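Local coordinates for protein JamJ (Lyngbya majuscula, PDB 5DOZ) that probably acts as an NADPH-dependent enoyl reductase of a polyketide synthase, a member of a reductase class adapted here to forming a cyclopropane ring, at residues Leu11-Tyr16 / Lys20-Val25; Leu159-Ser164 / Gln237-Val242; Asp276-Phe281 / Gln286-Ile291. All blocks are in the same frame, centred on the assembly; numbering follows the deposited sequence.

Contact 1. Residues Leu11-Tyr16 / Lys20-Val25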
loop_
_atom_site.group_PDB
_atom_site.type_symbol
_atom_site.label_atom_id
_atom_site.label_comp_id
_atom_site.label_asym_id
_atom_site.label_seq_id
_atom_site.Cartn_x
_atom_site.Cartn_y
_atom_site.Cartn_z
ATOM N N LEU A 11 3.169 -19.640 -3.431
ATOM C CA LEU A 11 4.454 -19.230 -2.877
ATOM C C LEU A 11 4.529 -19.545 -1.391
ATOM O O LEU A 11 3.648 -19.163 -0.608
ATOM C CB LEU A 11 4.723 -17.746 -3.135
ATOM C CG LEU A 11 6.132 -17.226 -2.841
ATOM C CD1 LEU A 11 7.158 -17.835 -3.797
ATOM C CD2 LEU A 11 6.143 -15.702 -2.913
ATOM N N LYS A 12 5.590 -20.254 -1.018
ATOM C CA LYS A 12 5.799 -20.693 0.356
ATOM C C LYS A 12 7.263 -20.515 0.754
ATOM O O LYS A 12 8.139 -20.353 -0.097
ATOM C CB LYS A 12 5.391 -22.170 0.525
ATOM C CG LYS A 12 3.946 -22.508 0.153
ATOM C CD LYS A 12 2.930 -21.924 1.126
ATOM C CE LYS A 12 2.813 -22.756 2.395
ATOM N NZ LYS A 12 2.017 -22.031 3.425
ATOM N N ILE A 13 7.520 -20.548 2.054
ATOM C CA ILE A 13 8.886 -20.518 2.565
ATOM C C ILE A 13 8.998 -21.564 3.675
ATOM O O ILE A 13 8.164 -21.607 4.577
ATOM C CB ILE A 13 9.309 -19.079 2.985
ATOM C CG1 ILE A 13 10.831 -18.912 2.927
ATOM C CG2 ILE A 13 8.727 -18.677 4.337
ATOM C CD1 ILE A 13 11.278 -17.471 2.768
ATOM N N ALA A 14 10.000 -22.434 3.581
ATOM C CA ALA A 14 10.128 -23.562 4.515
ATOM C C ALA A 14 10.766 -23.165 5.850
ATOM O O ALA A 14 10.750 -23.942 6.810
ATOM C CB ALA A 14 10.893 -24.711 3.867
ATOM N N SER A 15 11.332 -21.960 5.893
ATOM C CA SER A 15 11.884 -21.378 7.114
ATOM C C SER A 15 12.106 -19.877 6.930
ATOM O O SER A 15 12.378 -19.415 5.824
ATOM C CB SER A 15 13.199 -22.057 7.498
ATOM O OG SER A 15 14.175 -21.865 6.491
ATOM N N TYR A 16 12.000 -19.131 8.026
ATOM C CA TYR A 16 12.151 -17.674 8.026
ATOM C C TYR A 16 13.598 -17.201 7.816
ATOM O O TYR A 16 14.540 -17.986 7.940
ATOM C CB TYR A 16 11.625 -17.116 9.354
ATOM C CG TYR A 16 10.136 -17.280 9.563
ATOM C CD1 TYR A 16 9.224 -16.630 8.729
ATOM C CD2 TYR A 16 9.634 -18.068 10.600
ATOM C CE1 TYR A 16 7.864 -16.762 8.919
ATOM C CE2 TYR A 16 8.262 -18.204 10.795
ATOM C CZ TYR A 16 7.384 -17.545 9.948
ATOM O OH TYR A 16 6.019 -17.656 10.111
ATOM N N LYS A 20 16.131 -16.454 -0.300
ATOM C CA LYS A 20 16.525 -17.542 -1.195
ATOM C C LYS A 20 15.556 -18.729 -1.174
ATOM O O LYS A 20 15.363 -19.398 -2.195
ATOM C CB LYS A 20 17.939 -18.017 -0.833
ATOM C CG LYS A 20 18.544 -19.012 -1.809
ATOM C CD LYS A 20 19.839 -19.608 -1.278
ATOM C CE LYS A 20 20.181 -20.876 -2.046
ATOM N NZ LYS A 20 21.558 -21.359 -1.766
ATOM N N ASN A 21 14.945 -18.974 -0.016
ATOM C CA ASN A 21 14.092 -20.145 0.182
ATOM C C ASN A 21 12.622 -19.950 -0.197
ATOM O O ASN A 21 11.771 -20.762 0.181
ATOM C CB ASN A 21 14.215 -20.656 1.622
ATOM C CG ASN A 21 15.632 -21.063 1.974
ATOM O OD1 ASN A 21 16.193 -21.982 1.374
ATOM N ND2 ASN A 21 16.221 -20.375 2.947
ATOM N N LEU A 22 12.331 -18.877 -0.933
ATOM C CA LEU A 22 11.002 -18.656 -1.501
ATOM C C LEU A 22 10.782 -19.639 -2.646
ATOM O O LEU A 22 11.507 -19.617 -3.645
ATOM C CB LEU A 22 10.840 -17.212 -1.991
ATOM C CG LEU A 22 10.655 -16.122 -0.927
ATOM C CD1 LEU A 22 10.959 -14.745 -1.499
ATOM C CD2 LEU A 22 9.263 -16.170 -0.314
ATOM N N THR A 23 9.783 -20.500 -2.488
ATOM C CA THR A 23 9.561 -21.604 -3.407
ATOM C C THR A 23 8.097 -21.670 -3.835
ATOM O O THR A 23 7.194 -21.444 -3.029
ATOM C CB THR A 23 9.983 -22.947 -2.759
ATOM O OG1 THR A 23 11.299 -22.822 -2.192
ATOM C CG2 THR A 23 9.981 -24.089 -3.779
ATOM N N TRP A 24 7.879 -21.971 -5.114
ATOM C CA TRP A 24 6.547 -22.266 -5.627
ATOM C C TRP A 24 6.236 -23.746 -5.404
ATOM O O TRP A 24 6.861 -24.623 -6.005
ATOM C CB TRP A 24 6.440 -21.899 -7.109
ATOM C CG TRP A 24 6.554 -20.420 -7.366
ATOM C CD1 TRP A 24 7.663 -19.746 -7.799
ATOM C CD2 TRP A 24 5.524 -19.433 -7.202
ATOM N NE1 TRP A 24 7.388 -18.403 -7.914
ATOM C CE2 TRP A 24 6.084 -18.183 -7.553
ATOM C CE3 TRP A 24 4.185 -19.482 -6.792
ATOM C CZ2 TRP A 24 5.349 -16.990 -7.511
ATOM C CZ3 TRP A 24 3.453 -18.292 -6.747
ATOM C CH2 TRP A 24 4.039 -17.066 -7.105
ATOM N N VAL A 25 5.287 -24.011 -4.514
ATOM C CA VAL A 25 4.880 -25.370 -4.167
ATOM C C VAL A 25 3.511 -25.667 -4.791
ATOM O O VAL A 25 2.716 -24.753 -5.029
ATOM C CB VAL A 25 4.832 -25.565 -2.627
ATOM C CG1 VAL A 25 4.429 -26.989 -2.257
ATOM C CG2 VAL A 25 6.177 -25.229 -1.997
HETATM O O HOH W 1 14.871 -18.830 4.523
#

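Contact 2. Residues Leu159-Ser164 / Gln237-Val242. With NDP (NADPH dihydro-nicotinamide-adenine-dinucleotide phosphate), chain E.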
loop_
_atom_site.group_PDB
_atom_site.type_symbol
_atom_site.label_atom_id
_atom_site.label_comp_id
_atom_site.label_asym_id
_atom_site.label_seq_id
_atom_site.Cartn_x
_atom_site.Cartn_y
_atom_site.Cartn_z
ATOM N N LEU A 159 3.106 16.930 3.732
ATOM C CA LEU A 159 4.385 16.238 3.628
ATOM C C LEU A 159 4.164 14.741 3.433
ATOM O O LEU A 159 3.450 14.100 4.211
ATOM C CB LEU A 159 5.269 16.498 4.857
ATOM C CG LEU A 159 6.527 15.629 5.042
ATOM C CD1 LEU A 159 7.583 15.950 3.991
ATOM C CD2 LEU A 159 7.100 15.780 6.445
ATOM N N ILE A 160 4.779 14.199 2.386
ATOM C CA ILE A 160 4.766 12.762 2.127
ATOM C C ILE A 160 6.200 12.227 2.185
ATOM O O ILE A 160 7.039 12.596 1.355
ATOM C CB ILE A 160 4.125 12.426 0.759
ATOM C CG1 ILE A 160 2.697 12.989 0.674
ATOM C CG2 ILE A 160 4.119 10.917 0.525
ATOM C CD1 ILE A 160 2.181 13.170 -0.741
ATOM N N HIS A 161 6.467 11.362 3.165
ATOM C CA HIS A 161 7.790 10.759 3.352
ATOM C C HIS A 161 8.040 9.572 2.423
ATOM O O HIS A 161 7.103 8.886 2.016
ATOM C CB HIS A 161 7.974 10.307 4.806
ATOM C CG HIS A 161 8.515 11.372 5.710
ATOM N ND1 HIS A 161 9.605 12.148 5.377
ATOM C CD2 HIS A 161 8.140 11.763 6.952
ATOM C CE1 HIS A 161 9.862 12.988 6.364
ATOM N NE2 HIS A 161 8.989 12.775 7.332
ATOM N N ALA A 162 9.310 9.325 2.097
ATOM C CA ALA A 162 9.695 8.147 1.304
ATOM C C ALA A 162 8.774 7.999 0.083
ATOM O O ALA A 162 8.216 6.926 -0.187
ATOM C CB ALA A 162 9.661 6.900 2.178
ATOM N N ALA A 163 8.641 9.100 -0.651
ATOM C CA ALA A 163 7.568 9.281 -1.628
ATOM C C ALA A 163 7.823 8.594 -2.972
ATOM O O ALA A 163 7.020 8.715 -3.899
ATOM C CB ALA A 163 7.291 10.772 -1.814
ATOM N N SER A 164 8.936 7.873 -3.075
ATOM C CA SER A 164 9.257 7.125 -4.289
ATOM C C SER A 164 8.658 5.720 -4.275
ATOM O O SER A 164 8.612 5.052 -5.308
ATOM C CB SER A 164 10.769 7.038 -4.479
ATOM O OG SER A 164 11.346 6.151 -3.531
ATOM N N GLN A 237 9.253 12.517 16.307
ATOM C CA GLN A 237 9.381 13.823 16.958
ATOM C C GLN A 237 9.629 14.934 15.933
ATOM O O GLN A 237 9.065 16.022 16.045
ATOM C CB GLN A 237 10.496 13.800 18.014
ATOM C CG GLN A 237 10.644 15.092 18.814
ATOM C CD GLN A 237 9.436 15.385 19.685
ATOM O OE1 GLN A 237 9.262 14.785 20.749
ATOM N NE2 GLN A 237 8.595 16.315 19.240
ATOM N N LYS A 238 10.467 14.646 14.939
ATOM C CA LYS A 238 10.746 15.587 13.855
ATOM C C LYS A 238 9.496 15.878 13.030
ATOM O O LYS A 238 9.279 17.017 12.615
ATOM C CB LYS A 238 11.877 15.077 12.952
ATOM C CG LYS A 238 13.262 15.093 13.586
ATOM C CD LYS A 238 13.668 16.481 14.071
ATOM C CE LYS A 238 15.064 16.477 14.684
ATOM N NZ LYS A 238 15.208 15.516 15.816
ATOM N N ASN A 239 8.683 14.847 12.797
ATOM C CA ASN A 239 7.389 15.020 12.133
ATOM C C ASN A 239 6.455 15.942 12.921
ATOM O O ASN A 239 5.820 16.822 12.346
ATOM C CB ASN A 239 6.710 13.669 11.875
ATOM C CG ASN A 239 7.376 12.871 10.764
ATOM O OD1 ASN A 239 8.064 13.420 9.907
ATOM N ND2 ASN A 239 7.170 11.560 10.779
ATOM N N LEU A 240 6.377 15.746 14.235
ATOM C CA LEU A 240 5.562 16.616 15.084
ATOM C C LEU A 240 5.994 18.080 14.980
ATOM O O LEU A 240 5.145 18.973 14.958
ATOM C CB LEU A 240 5.591 16.162 16.547
ATOM C CG LEU A 240 5.069 14.773 16.917
ATOM C CD1 LEU A 240 5.124 14.588 18.423
ATOM C CD2 LEU A 240 3.658 14.529 16.408
ATOM N N ASP A 241 7.304 18.321 14.905
ATOM C CA ASP A 241 7.845 19.686 14.807
ATOM C C ASP A 241 7.387 20.427 13.547
ATOM O O ASP A 241 7.126 21.635 13.596
ATOM C CB ASP A 241 9.378 19.682 14.872
ATOM C CG ASP A 241 9.913 19.143 16.191
ATOM O OD1 ASP A 241 9.106 18.838 17.101
ATOM O OD2 ASP A 241 11.152 19.025 16.314
ATOM N N VAL A 242 7.289 19.709 12.428
ATOM C CA VAL A 242 6.883 20.327 11.159
ATOM C C VAL A 242 5.366 20.387 10.986
ATOM O O VAL A 242 4.868 20.989 10.037
ATOM C CB VAL A 242 7.529 19.651 9.923
ATOM C CG1 VAL A 242 9.029 19.865 9.925
ATOM C CG2 VAL A 242 7.201 18.166 9.853
HETATM P PA NDP E . 7.855 0.555 -0.436
HETATM O O1A NDP E . 8.867 -0.539 -0.158
HETATM O O2A NDP E . 7.396 0.824 -1.844
HETATM O O5B NDP E . 8.443 1.945 0.120
HETATM C C5B NDP E . 9.526 1.998 1.041
HETATM C C4B NDP E . 10.245 3.314 0.798
HETATM O O4B NDP E . 10.872 3.735 2.014
HETATM C C3B NDP E . 11.354 3.208 -0.244
HETATM O O3B NDP E . 10.912 3.592 -1.549
HETATM C C2B NDP E . 12.375 4.205 0.238
HETATM O O2B NDP E . 12.160 5.425 -0.455
HETATM C C1B NDP E . 12.061 4.454 1.702
HETATM N N9A NDP E . 13.152 3.984 2.576
HETATM C C8A NDP E . 13.819 2.824 2.469
HETATM N N7A NDP E . 14.751 2.724 3.443
HETATM C C5A NDP E . 14.679 3.841 4.192
HETATM C C6A NDP E . 15.371 4.386 5.382
HETATM N N6A NDP E . 16.357 3.691 5.988
HETATM N N1A NDP E . 14.982 5.602 5.844
HETATM C C2A NDP E . 14.001 6.313 5.258
HETATM N N3A NDP E . 13.334 5.871 4.176
HETATM C C4A NDP E . 13.622 4.669 3.614
HETATM O O3 NDP E . 6.589 0.340 0.537
HETATM P PN NDP E . 5.123 0.983 0.371
HETATM O O1N NDP E . 5.217 2.338 -0.263
HETATM O O2N NDP E . 4.212 -0.052 -0.228
HETATM O O5D NDP E . 4.663 1.198 1.901
HETATM C C5D NDP E . 5.421 2.005 2.813
HETATM C C4D NDP E . 5.134 1.593 4.257
HETATM O O4D NDP E . 3.730 1.622 4.530
HETATM C C3D NDP E . 5.577 0.176 4.559
HETATM O O3D NDP E . 6.113 0.173 5.881
HETATM C C2D NDP E . 4.302 -0.644 4.498
HETATM O O2D NDP E . 4.345 -1.850 5.275
HETATM C C1D NDP E . 3.268 0.351 4.994
HETATM N N1N NDP E . 1.929 0.084 4.467
HETATM C C2N NDP E . 0.900 0.115 5.325
HETATM C C3N NDP E . -0.417 0.151 4.884
HETATM C C7N NDP E . -1.521 0.434 5.864
HETATM O O7N NDP E . -2.650 0.017 5.667
HETATM N N7N NDP E . -1.241 1.154 6.947
HETATM C C4N NDP E . -0.739 -0.239 3.456
HETATM C C5N NDP E . 0.446 -0.129 2.609
HETATM C C6N NDP E . 1.732 -0.062 3.143
HETATM P P2B NDP E . 13.326 6.509 -0.599
HETATM O O1X NDP E . 14.453 5.775 -1.289
HETATM O O2X NDP E . 12.661 7.564 -1.428
HETATM O O3X NDP E . 13.631 6.937 0.815
#

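Contact 3. Residues Asp276-Phe281 / Gln286-Ile291. With NDP (NADPH dihydro-nicotinamide-adenine-dinucleotide phosphate), chain E.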
loop_
_atom_site.group_PDB
_atom_site.type_symbol
_atom_site.label_atom_id
_atom_site.label_comp_id
_atom_site.label_asym_id
_atom_site.label_seq_id
_atom_site.Cartn_x
_atom_site.Cartn_y
_atom_site.Cartn_z
ATOM N N ASP A 276 -4.503 0.821 9.980
ATOM C CA ASP A 276 -4.125 -0.350 9.206
ATOM C C ASP A 276 -5.295 -0.618 8.259
ATOM O O ASP A 276 -6.387 -0.956 8.714
ATOM C CB ASP A 276 -3.876 -1.530 10.157
ATOM C CG ASP A 276 -3.673 -2.864 9.435
ATOM O OD1 ASP A 276 -4.277 -3.098 8.365
ATOM O OD2 ASP A 276 -2.924 -3.706 9.975
ATOM N N LEU A 277 -5.066 -0.450 6.954
ATOM C CA LEU A 277 -6.134 -0.537 5.946
ATOM C C LEU A 277 -6.983 -1.805 6.061
ATOM O O LEU A 277 -8.209 -1.727 6.068
ATOM C CB LEU A 277 -5.564 -0.405 4.519
ATOM C CG LEU A 277 -6.537 -0.335 3.335
ATOM C CD1 LEU A 277 -7.320 0.973 3.326
ATOM C CD2 LEU A 277 -5.792 -0.517 2.019
ATOM N N LEU A 278 -6.332 -2.963 6.157
ATOM C CA LEU A 278 -7.055 -4.238 6.221
ATOM C C LEU A 278 -7.790 -4.403 7.550
ATOM O O LEU A 278 -8.820 -5.081 7.614
ATOM C CB LEU A 278 -6.139 -5.445 5.949
ATOM C CG LEU A 278 -5.066 -5.450 4.842
ATOM C CD1 LEU A 278 -4.817 -6.876 4.366
ATOM C CD2 LEU A 278 -5.364 -4.539 3.653
ATOM N N GLU A 279 -7.259 -3.775 8.597
ATOM C CA GLU A 279 -7.932 -3.677 9.893
ATOM C C GLU A 279 -9.206 -2.833 9.765
ATOM O O GLU A 279 -10.225 -3.147 10.383
ATOM C CB GLU A 279 -6.966 -3.101 10.943
ATOM C CG GLU A 279 -7.560 -2.700 12.285
ATOM C CD GLU A 279 -6.541 -2.032 13.210
ATOM O OE1 GLU A 279 -5.347 -2.411 13.186
ATOM O OE2 GLU A 279 -6.929 -1.122 13.976
ATOM N N GLU A 280 -9.147 -1.779 8.948
ATOM C CA GLU A 280 -10.316 -0.932 8.671
ATOM C C GLU A 280 -11.398 -1.648 7.854
ATOM O O GLU A 280 -12.593 -1.397 8.037
ATOM C CB GLU A 280 -9.902 0.380 7.988
ATOM C CG GLU A 280 -9.012 1.289 8.832
ATOM C CD GLU A 280 -9.572 1.569 10.222
ATOM O OE1 GLU A 280 -10.809 1.549 10.407
ATOM O OE2 GLU A 280 -8.769 1.819 11.142
ATOM N N PHE A 281 -10.978 -2.532 6.953
ATOM C CA PHE A 281 -11.915 -3.375 6.215
ATOM C C PHE A 281 -12.567 -4.412 7.139
ATOM O O PHE A 281 -13.749 -4.719 6.991
ATOM C CB PHE A 281 -11.229 -4.037 5.017
ATOM C CG PHE A 281 -12.024 -5.152 4.401
ATOM C CD1 PHE A 281 -13.058 -4.881 3.514
ATOM C CD2 PHE A 281 -11.734 -6.477 4.707
ATOM C CE1 PHE A 281 -13.789 -5.914 2.947
ATOM C CE2 PHE A 281 -12.467 -7.511 4.148
ATOM C CZ PHE A 281 -13.497 -7.228 3.267
ATOM N N GLN A 286 -17.499 -2.825 3.666
ATOM C CA GLN A 286 -17.866 -2.005 2.507
ATOM C C GLN A 286 -16.761 -1.030 2.095
ATOM O O GLN A 286 -16.809 -0.467 0.997
ATOM C CB GLN A 286 -19.162 -1.217 2.777
ATOM C CG GLN A 286 -20.420 -2.067 2.929
ATOM C CD GLN A 286 -20.658 -2.994 1.752
ATOM O OE1 GLN A 286 -20.731 -2.559 0.598
ATOM N NE2 GLN A 286 -20.783 -4.284 2.038
ATOM N N LEU A 287 -15.772 -0.840 2.973
ATOM C CA LEU A 287 -14.718 0.168 2.776
ATOM C C LEU A 287 -14.075 0.189 1.390
ATOM O O LEU A 287 -13.890 1.267 0.816
ATOM C CB LEU A 287 -13.627 0.050 3.845
ATOM C CG LEU A 287 -12.480 1.059 3.681
ATOM C CD1 LEU A 287 -12.886 2.449 4.176
ATOM C CD2 LEU A 287 -11.216 0.569 4.368
ATOM N N TYR A 288 -13.723 -0.986 0.862
ATOM C CA TYR A 288 -13.109 -1.065 -0.466
ATOM C C TYR A 288 -14.071 -0.588 -1.556
ATOM O O TYR A 288 -13.680 0.168 -2.445
ATOM C CB TYR A 288 -12.565 -2.473 -0.777
ATOM C CG TYR A 288 -11.476 -2.960 0.173
ATOM C CD1 TYR A 288 -10.574 -2.066 0.761
ATOM C CD2 TYR A 288 -11.339 -4.315 0.468
ATOM C CE1 TYR A 288 -9.584 -2.510 1.626
ATOM C CE2 TYR A 288 -10.346 -4.767 1.326
ATOM C CZ TYR A 288 -9.473 -3.859 1.904
ATOM O OH TYR A 288 -8.489 -4.299 2.768
ATOM N N TYR A 289 -15.327 -1.020 -1.469
ATOM C CA TYR A 289 -16.368 -0.588 -2.401
ATOM C C TYR A 289 -16.499 0.939 -2.423
ATOM O O TYR A 289 -16.474 1.554 -3.490
ATOM C CB TYR A 289 -17.711 -1.256 -2.051
ATOM C CG TYR A 289 -18.913 -0.745 -2.823
ATOM C CD1 TYR A 289 -19.215 -1.240 -4.091
ATOM C CD2 TYR A 289 -19.763 0.215 -2.273
ATOM C CE1 TYR A 289 -20.323 -0.784 -4.798
ATOM C CE2 TYR A 289 -20.872 0.679 -2.971
ATOM C CZ TYR A 289 -21.145 0.177 -4.235
ATOM O OH TYR A 289 -22.245 0.632 -4.937
ATOM N N GLN A 290 -16.628 1.545 -1.248
ATOM C CA GLN A 290 -16.811 2.990 -1.162
ATOM C C GLN A 290 -15.629 3.775 -1.728
ATOM O O GLN A 290 -15.818 4.652 -2.571
ATOM C CB GLN A 290 -17.133 3.432 0.270
ATOM C CG GLN A 290 -18.617 3.362 0.618
ATOM C CD GLN A 290 -19.494 4.288 -0.225
ATOM O OE1 GLN A 290 -19.041 5.323 -0.727
ATOM N NE2 GLN A 290 -20.762 3.917 -0.373
ATOM N N ILE A 291 -14.417 3.453 -1.279
ATOM C CA ILE A 291 -13.213 4.129 -1.772
ATOM C C ILE A 291 -13.141 4.041 -3.294
ATOM O O ILE A 291 -12.914 5.049 -3.965
ATOM C CB ILE A 291 -11.918 3.580 -1.124
ATOM C CG1 ILE A 291 -11.857 3.973 0.357
ATOM C CG2 ILE A 291 -10.673 4.083 -1.860
ATOM C CD1 ILE A 291 -10.692 3.365 1.113
HETATM P PA NDP E . 7.855 0.555 -0.436
HETATM O O1A NDP E . 8.867 -0.539 -0.158
HETATM O O2A NDP E . 7.396 0.824 -1.844
HETATM O O5B NDP E . 8.443 1.945 0.120
HETATM C C5B NDP E . 9.526 1.998 1.041
HETATM C C4B NDP E . 10.245 3.314 0.798
HETATM O O4B NDP E . 10.872 3.735 2.014
HETATM C C3B NDP E . 11.354 3.208 -0.244
HETATM O O3B NDP E . 10.912 3.592 -1.549
HETATM C C2B NDP E . 12.375 4.205 0.238
HETATM O O2B NDP E . 12.160 5.425 -0.455
HETATM C C1B NDP E . 12.061 4.454 1.702
HETATM N N9A NDP E . 13.152 3.984 2.576
HETATM C C8A NDP E . 13.819 2.824 2.469
HETATM N N7A NDP E . 14.751 2.724 3.443
HETATM C C5A NDP E . 14.679 3.841 4.192
HETATM C C6A NDP E . 15.371 4.386 5.382
HETATM N N6A NDP E . 16.357 3.691 5.988
HETATM N N1A NDP E . 14.982 5.602 5.844
HETATM C C2A NDP E . 14.001 6.313 5.258
HETATM N N3A NDP E . 13.334 5.871 4.176
HETATM C C4A NDP E . 13.622 4.669 3.614
HETATM O O3 NDP E . 6.589 0.340 0.537
HETATM P PN NDP E . 5.123 0.983 0.371
HETATM O O1N NDP E . 5.217 2.338 -0.263
HETATM O O2N NDP E . 4.212 -0.052 -0.228
HETATM O O5D NDP E . 4.663 1.198 1.901
HETATM C C5D NDP E . 5.421 2.005 2.813
HETATM C C4D NDP E . 5.134 1.593 4.257
HETATM O O4D NDP E . 3.730 1.622 4.530
HETATM C C3D NDP E . 5.577 0.176 4.559
HETATM O O3D NDP E . 6.113 0.173 5.881
HETATM C C2D NDP E . 4.302 -0.644 4.498
HETATM O O2D NDP E . 4.345 -1.850 5.275
HETATM C C1D NDP E . 3.268 0.351 4.994
HETATM N N1N NDP E . 1.929 0.084 4.467
HETATM C C2N NDP E . 0.900 0.115 5.325
HETATM C C3N NDP E . -0.417 0.151 4.884
HETATM C C7N NDP E . -1.521 0.434 5.864
HETATM O O7N NDP E . -2.650 0.017 5.667
HETATM N N7N NDP E . -1.241 1.154 6.947
HETATM C C4N NDP E . -0.739 -0.239 3.456
HETATM C C5N NDP E . 0.446 -0.129 2.609
HETATM C C6N NDP E . 1.732 -0.062 3.143
HETATM P P2B NDP E . 13.326 6.509 -0.599
HETATM O O1X NDP E . 14.453 5.775 -1.289
HETATM O O2X NDP E . 12.661 7.564 -1.428
HETATM O O3X NDP E . 13.631 6.937 0.815
#

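Contact 1. Residues Leu11-Tyr16 / Lys20-Val25
The indole of Trp24 carries Leu11 on one of its faces. Leu11 CB stands 4.0 Å from the centroid of the six-membered ring, 17° off the normal, a CH-pi contact, while CD1 comes down over the middle of the ring system, 3.9 Å from Trp24 CE2. Turning CG of Leu11 away from its own N (chi1 -169°) is what lays this branch along the indole rather than beside it. The indole N-H bonds to the carbonyl of Asn314, which helps to set the turn of the ring, and Ile317 of helix 317-326 touches both Leu11 and Trp24.

The apolar layer runs on from there. Leu22 CD2 lies between two partners, 4.1 Å from Leu11 CD2 and 3.9 Å from Ile13 CD1, and its side chain also meets Phe321 of the same helix. Beneath these side chains the backbones are laced by a reciprocal pair of bonds, Lys12 N to Thr23 O (2.8 Å) and Thr23 N to Lys12 O (2.9 Å), both close to straight. On the reverse face Lys12 CB rests 4.0 Å from Val25 CG2; the lysine chain then bends away to give its NZ to the carbonyls of Asp72 and Leu74. Toward the turn, one water links Ser15 O to the amide of Asn21 through ND2.

An apolar face of Leu11, Ile13, Leu22 and Trp24, with helix 317-326 against it, a more exposed face with Lys12 and Thr23, and antiparallel pairing across a short connection: this is a two-stranded beta hairpin, made by strands 9-13 and 22-26 near the N-terminus.

Contact 2. Residues Leu159-Ser164 / Gln237-Val242
His161 and Asn239 reach for each other from opposite directions, Asn239 OD1 arriving at the imidazole edge, and this polar pair is the tight part of the contact. His161 NE2 donates to Asn239 OD1 at 2.8 Å, the oxygen lying almost exactly in the imidazole plane and using a lone pair in the plane of its own carbonyl. The N-H...O angle of 145° leaves the bond somewhat bent, and the ring and amide planes are turned 36° from each other. Both groups are held from behind as well: ND1 of His161 is hydrogen-bonded to Thr185, Phe210 stands edge-to-face with the imidazole, and ND2 of Asn239 bonds to the hydroxyl of Tyr249.

The apolar part is looser. Leu159 CD2 only just reaches Val242 CG2, at 4.2 Å, the two side chains crossing at about a right angle, and Ile214 of helix 210-218 touches both. Farther round the helix, on its solvent side, Asp241 is exposed, and its OD1 takes a weak bond from the side-chain amide of Gln237, through NE2.

The strand 157-160 lies inside the parallel sheet of the Rossmann domain, and the loop that leaves it turns directly to the cofactor: Ala162 CB packs 3.4 Å from O4B of the adenosine ribose of NADPH, and Ser164 OG donates to O2X of its 2'-phosphate at 2.9 Å. A leucine in place of Asn239 would probably strand His161 NE2 and the Tyr249 hydroxyl without their mates. The buried His161 and Asn239 are thus linked into a chain of hydrogen bonds running from Thr185 to Tyr249, three residues before Ser164, which meets the 2'-phosphate that distinguishes NADPH from NADH.

Contact 3. Residues Asp276-Phe281 / Gln286-Ile291
Two consecutive helices, 277-283 and 287-293, form a corner beside the nicotinamide end of the cofactor site, and Phe281 and Tyr288 close it. The axes of the short helical segments 277-281 and 287-291 stand at 108°. The two rings lie nearly parallel, centroids 4.6 Å apart, yet slid so far that they barely overlap. Tyr288 CE2 therefore sits over the rim of the Phe281 ring, 3.5 Å from CD1. Phe281 reaches this place because CG is swung anti to N (chi1 167°), projecting the ring toward the second helix.

Leu277 meets the same tyrosine from another side, its CG at the ring edge, 4.1 Å from Tyr288 CE1. Beyond the ring, the phenol oxygen comes to 3.3 Å from Leu278 CD2. Leu287 CD2 reaches into the angle between the helices, 3.9 Å from Glu280 CB and 4.1 Å from Leu277 CD1, while the carboxylate of Glu280 turns off to Arg283.

The start of the first helix is the polar part. Asp276 is its N-cap: OD1 accepts from Glu279 N at 3.1 Å, the donor standing well above the carboxylate plane. Leu277 N donates to O7N, the carboxamide oxygen of NADPH, at 2.8 Å. A first-turn amide spent on the cofactor probably places that oxygen in the positive field of the helix end and keeps the carboxamide from turning.

Overall arrangement
The three contacts follow one another along the chain without interleaving, and none touches another. Contact 1 is a separate two-stranded sheet at the periphery, its centre about 35 Å from that of contact 2 and 29 Å from that of contact 3. Contact 2 joins an inner strand of the six-stranded parallel sheet to helix 235-242, which leads from strand 223-228 of the same sheet toward 247-251; contact 3 comes just after one edge strand of that sheet, 271-274. The centres of contacts 2 and 3 lie about 24 Å apart, bridged by a single NADPH: residues 159-164 meet its adenosine half, residues 276-281 its nicotinamide. The nucleotide-binding fold thus grips an extended cofactor at both ends.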